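Local coordinates for ActII protein (Streptomyces coelicolor, PDB 2OPT), which is a TetR-like transcriptional repressor that probably binds DNA through an N-terminal helix-turn-helix and can bind actinorhodin or its biosynthetic precursor (S)-DNPA, at residues L24-L32 against L43-L54. Numbering follows the deposited sequence.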
loop_
_atom_site.group_PDB
_atom_site.type_symbol
_atom_site.label_atom_id
_atom_site.label_comp_id
_atom_site.label_asym_id
_atom_site.label_seq_id
_atom_site.Cartn_x
_atom_site.Cartn_y
_atom_site.Cartn_z
ATOM N N LEU A 24 9.408 15.435 -6.953
ATOM C CA LEU A 24 9.914 15.541 -5.617
ATOM C C LEU A 24 11.428 15.766 -5.512
ATOM O O LEU A 24 11.903 16.363 -4.533
ATOM C CB LEU A 24 9.525 14.257 -4.850
ATOM C CG LEU A 24 9.792 14.140 -3.347
ATOM C CD1 LEU A 24 9.177 15.250 -2.505
ATOM C CD2 LEU A 24 9.305 12.820 -2.870
ATOM N N ASP A 25 12.214 15.262 -6.455
ATOM C CA ASP A 25 13.664 15.367 -6.237
ATOM C C ASP A 25 14.157 16.792 -6.522
ATOM O O ASP A 25 15.091 17.267 -5.884
ATOM C CB ASP A 25 14.449 14.298 -7.002
ATOM C CG ASP A 25 14.214 12.881 -6.463
ATOM O OD1 ASP A 25 13.822 12.681 -5.300
ATOM O OD2 ASP A 25 14.421 11.932 -7.232
ATOM N N ALA A 26 13.465 17.477 -7.429
ATOM C CA ALA A 26 13.705 18.874 -7.783
ATOM C C ALA A 26 13.379 19.831 -6.658
ATOM O O ALA A 26 13.815 20.988 -6.684
ATOM C CB ALA A 26 12.885 19.236 -8.999
ATOM N N LEU A 27 12.597 19.360 -5.670
ATOM C CA LEU A 27 12.167 20.226 -4.576
ATOM C C LEU A 27 13.144 20.152 -3.409
ATOM O O LEU A 27 12.965 19.326 -2.517
ATOM C CB LEU A 27 10.737 19.891 -4.127
ATOM C CG LEU A 27 10.168 20.738 -2.971
ATOM C CD1 LEU A 27 10.159 22.192 -3.314
ATOM C CD2 LEU A 27 8.753 20.252 -2.618
ATOM N N SER A 28 14.176 21.010 -3.436
ATOM C CA SER A 28 15.146 21.142 -2.356
ATOM C C SER A 28 14.870 22.475 -1.713
ATOM O O SER A 28 14.248 23.338 -2.328
ATOM C CB SER A 28 16.576 21.127 -2.906
ATOM O OG SER A 28 16.772 22.239 -3.743
ATOM N N MET A 29 15.338 22.674 -0.491
ATOM C CA MET A 29 15.150 24.005 0.181
ATOM C C MET A 29 15.854 25.132 -0.594
ATOM O O MET A 29 15.348 26.271 -0.719
ATOM C CB MET A 29 15.649 23.921 1.631
ATOM C CG MET A 29 14.780 22.993 2.481
ATOM S SD MET A 29 12.980 23.146 2.218
ATOM C CE MET A 29 12.594 24.517 3.299
ATOM N N ARG A 30 16.993 24.795 -1.160
ATOM C CA ARG A 30 17.726 25.752 -1.959
ATOM C C ARG A 30 16.951 26.189 -3.203
ATOM O O ARG A 30 16.908 27.391 -3.509
ATOM C CB ARG A 30 19.091 25.192 -2.326
ATOM C CG ARG A 30 20.029 26.209 -2.896
ATOM C CD ARG A 30 21.449 25.649 -2.898
ATOM N NE ARG A 30 21.984 25.527 -1.530
ATOM C CZ ARG A 30 22.582 26.509 -0.863
ATOM N NH1 ARG A 30 23.031 26.283 0.374
ATOM N NH2 ARG A 30 22.731 27.713 -1.430
ATOM N N ARG A 31 16.347 25.229 -3.907
ATOM C CA ARG A 31 15.564 25.535 -5.094
ATOM C C ARG A 31 14.385 26.401 -4.691
ATOM O O ARG A 31 14.018 27.357 -5.384
ATOM C CB ARG A 31 15.048 24.241 -5.730
ATOM C CG ARG A 31 14.002 24.476 -6.885
ATOM C CD ARG A 31 14.539 25.396 -7.975
ATOM N NE ARG A 31 13.529 25.763 -8.974
ATOM C CZ ARG A 31 13.072 24.925 -9.890
ATOM N NH1 ARG A 31 13.513 23.646 -9.928
ATOM N NH2 ARG A 31 12.170 25.357 -10.752
ATOM N N LEU A 32 13.790 26.060 -3.546
ATOM C CA LEU A 32 12.618 26.752 -3.049
ATOM C C LEU A 32 12.971 28.185 -2.694
ATOM O O LEU A 32 12.274 29.129 -3.101
ATOM C CB LEU A 32 11.987 25.966 -1.862
ATOM C CG LEU A 32 10.711 26.523 -1.220
ATOM C CD1 LEU A 32 9.552 26.888 -2.254
ATOM C CD2 LEU A 32 10.230 25.607 -0.140
ATOM N N LEU A 43 13.123 31.599 5.112
ATOM C CA LEU A 43 12.497 30.341 4.685
ATOM C C LEU A 43 12.454 29.365 5.852
ATOM O O LEU A 43 11.419 28.786 6.172
ATOM C CB LEU A 43 13.261 29.717 3.505
ATOM C CG LEU A 43 12.769 28.385 2.960
ATOM C CD1 LEU A 43 11.371 28.512 2.425
ATOM C CD2 LEU A 43 13.684 27.863 1.866
ATOM N N TYR A 44 13.572 29.199 6.526
ATOM C CA TYR A 44 13.579 28.263 7.615
ATOM C C TYR A 44 12.724 28.717 8.842
ATOM O O TYR A 44 12.078 27.886 9.486
ATOM C CB TYR A 44 15.007 27.944 8.058
ATOM C CG TYR A 44 15.001 26.920 9.149
ATOM C CD1 TYR A 44 14.717 27.297 10.459
ATOM C CD2 TYR A 44 15.257 25.557 8.884
ATOM C CE1 TYR A 44 14.708 26.367 11.510
ATOM C CE2 TYR A 44 15.239 24.605 9.940
ATOM C CZ TYR A 44 14.942 25.037 11.242
ATOM O OH TYR A 44 14.894 24.181 12.336
ATOM N N ALA A 45 12.735 30.010 9.182
ATOM C CA ALA A 45 11.815 30.539 10.223
ATOM C C ALA A 45 10.353 30.095 9.982
ATOM O O ALA A 45 9.621 29.799 10.923
ATOM C CB ALA A 45 11.884 32.039 10.261
ATOM N N HIS A 46 9.954 30.026 8.709
ATOM C CA HIS A 46 8.566 29.782 8.306
ATOM C C HIS A 46 8.183 28.340 8.117
ATOM O O HIS A 46 7.014 27.963 8.405
ATOM C CB HIS A 46 8.218 30.521 7.003
ATOM C CG HIS A 46 7.795 31.940 7.216
ATOM N ND1 HIS A 46 8.664 33.003 7.091
ATOM C CD2 HIS A 46 6.621 32.460 7.628
ATOM C CE1 HIS A 46 8.037 34.120 7.417
ATOM N NE2 HIS A 46 6.795 33.815 7.733
ATOM N N VAL A 47 9.092 27.525 7.581
ATOM C CA VAL A 47 8.665 26.165 7.248
ATOM C C VAL A 47 9.555 25.073 7.726
ATOM O O VAL A 47 9.171 23.898 7.534
ATOM C CB VAL A 47 8.354 25.888 5.749
ATOM C CG1 VAL A 47 7.215 26.806 5.222
ATOM C CG2 VAL A 47 9.599 25.987 4.889
ATOM N N GLY A 48 10.681 25.405 8.369
ATOM C CA GLY A 48 11.564 24.367 8.930
ATOM C C GLY A 48 12.397 23.700 7.849
ATOM O O GLY A 48 12.656 24.311 6.816
ATOM N N ASN A 49 12.811 22.451 8.087
ATOM C CA ASN A 49 13.615 21.663 7.147
ATOM C C ASN A 49 12.788 21.046 6.033
ATOM O O ASN A 49 11.582 21.311 5.914
ATOM C CB ASN A 49 14.412 20.592 7.905
ATOM C CG ASN A 49 13.530 19.580 8.572
ATOM O OD1 ASN A 49 12.491 19.207 8.053
ATOM N ND2 ASN A 49 13.935 19.132 9.741
ATOM N N ARG A 50 13.424 20.253 5.169
ATOM C CA ARG A 50 12.717 19.758 3.980
ATOM C C ARG A 50 11.601 18.826 4.404
ATOM O O ARG A 50 10.518 18.854 3.856
ATOM C CB ARG A 50 13.669 19.016 3.033
ATOM C CG ARG A 50 13.030 18.699 1.701
ATOM C CD ARG A 50 14.052 18.056 0.803
ATOM N NE ARG A 50 13.469 17.720 -0.495
ATOM C CZ ARG A 50 13.111 16.488 -0.833
ATOM N NH1 ARG A 50 13.241 15.463 0.023
ATOM N NH2 ARG A 50 12.621 16.290 -2.016
ATOM N N ASP A 51 11.844 18.023 5.429
ATOM C CA ASP A 51 10.788 17.134 5.887
ATOM C C ASP A 51 9.559 17.848 6.413
ATOM O O ASP A 51 8.447 17.402 6.211
ATOM C CB ASP A 51 11.365 16.178 6.929
ATOM C CG ASP A 51 12.311 15.163 6.286
ATOM O OD1 ASP A 51 12.149 14.894 5.051
ATOM O OD2 ASP A 51 13.180 14.607 7.006
ATOM N N GLU A 52 9.738 18.953 7.095
ATOM C CA GLU A 52 8.605 19.704 7.635
ATOM C C GLU A 52 7.875 20.372 6.502
ATOM O O GLU A 52 6.669 20.510 6.526
ATOM C CB GLU A 52 9.148 20.743 8.579
ATOM C CG GLU A 52 9.759 19.957 9.812
ATOM C CD GLU A 52 10.687 20.748 10.747
ATOM O OE1 GLU A 52 11.356 21.700 10.309
ATOM O OE2 GLU A 52 10.796 20.360 11.951
ATOM N N LEU A 53 8.636 20.821 5.527
ATOM C CA LEU A 53 8.047 21.468 4.335
ATOM C C LEU A 53 7.099 20.495 3.640
ATOM O O LEU A 53 5.980 20.848 3.267
ATOM C CB LEU A 53 9.189 21.890 3.427
ATOM C CG LEU A 53 8.807 22.608 2.105
ATOM C CD1 LEU A 53 8.468 21.547 1.140
ATOM C CD2 LEU A 53 7.668 23.646 2.274
ATOM N N LEU A 54 7.571 19.285 3.393
ATOM C CA LEU A 54 6.772 18.259 2.753
ATOM C C LEU A 54 5.497 17.941 3.562
ATOM O O LEU A 54 4.466 17.671 2.974
ATOM C CB LEU A 54 7.626 16.997 2.524
ATOM C CG LEU A 54 8.697 17.155 1.429
ATOM C CD1 LEU A 54 9.463 15.855 1.310
ATOM C CD2 LEU A 54 8.070 17.574 0.076
HETATM O O HOH W 1 13.369 13.059 -2.959
#
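Arg50 reaches from the start of helix 50-61 to the turn that precedes helix 29-36. Its CB lies beside CG of Met29, at 4.2 Å. With CG anti to the backbone N (chi1 -170°), the chain runs straight out from CG to NE, and CD passes Leu27 O. NE then donates to that carbonyl oxygen, 2.6 Å from NE to Leu27 O, with an N-H...O angle of 164°. The oxygen lies in the guanidinium plane. NH2 adds a weak second bond to Leu27 O and comes within 2.6 Å of Leu24 O. CD1 of Leu54 lies over one face of the guanidinium, toward its rim. Replacing Arg50 by alanine is likely to leave the Leu27 carbonyl without its side-chain donors and the turn less firmly held.

Met29 fits as a knob among Leu43, Val47, Arg50 and Leu53. Its chain bends at chi2 and chi3. SD passes Arg50 CA, and CE ends 3.7 Å from Val47 CG2. Leu27 and Leu53 meet tip to tip, CD2 to CD1. The side chains of Leu24 and Leu54 cross at a slant, with Leu24 CD1 3.6 Å from Leu54 CD2. Asn49 and Glu52 form a capping box at the start of helix 50-61.

The contact joins helix 29-36 and its leading turn to helices 40-47 and 50-61, in the TetR-family N-terminal region, where 28-47 is the predicted DNA-binding helix-turn-helix. Helix 8-22 packs on Leu32, Leu43 and Val47, while helix 96-100 touches Leu24 and Leu54.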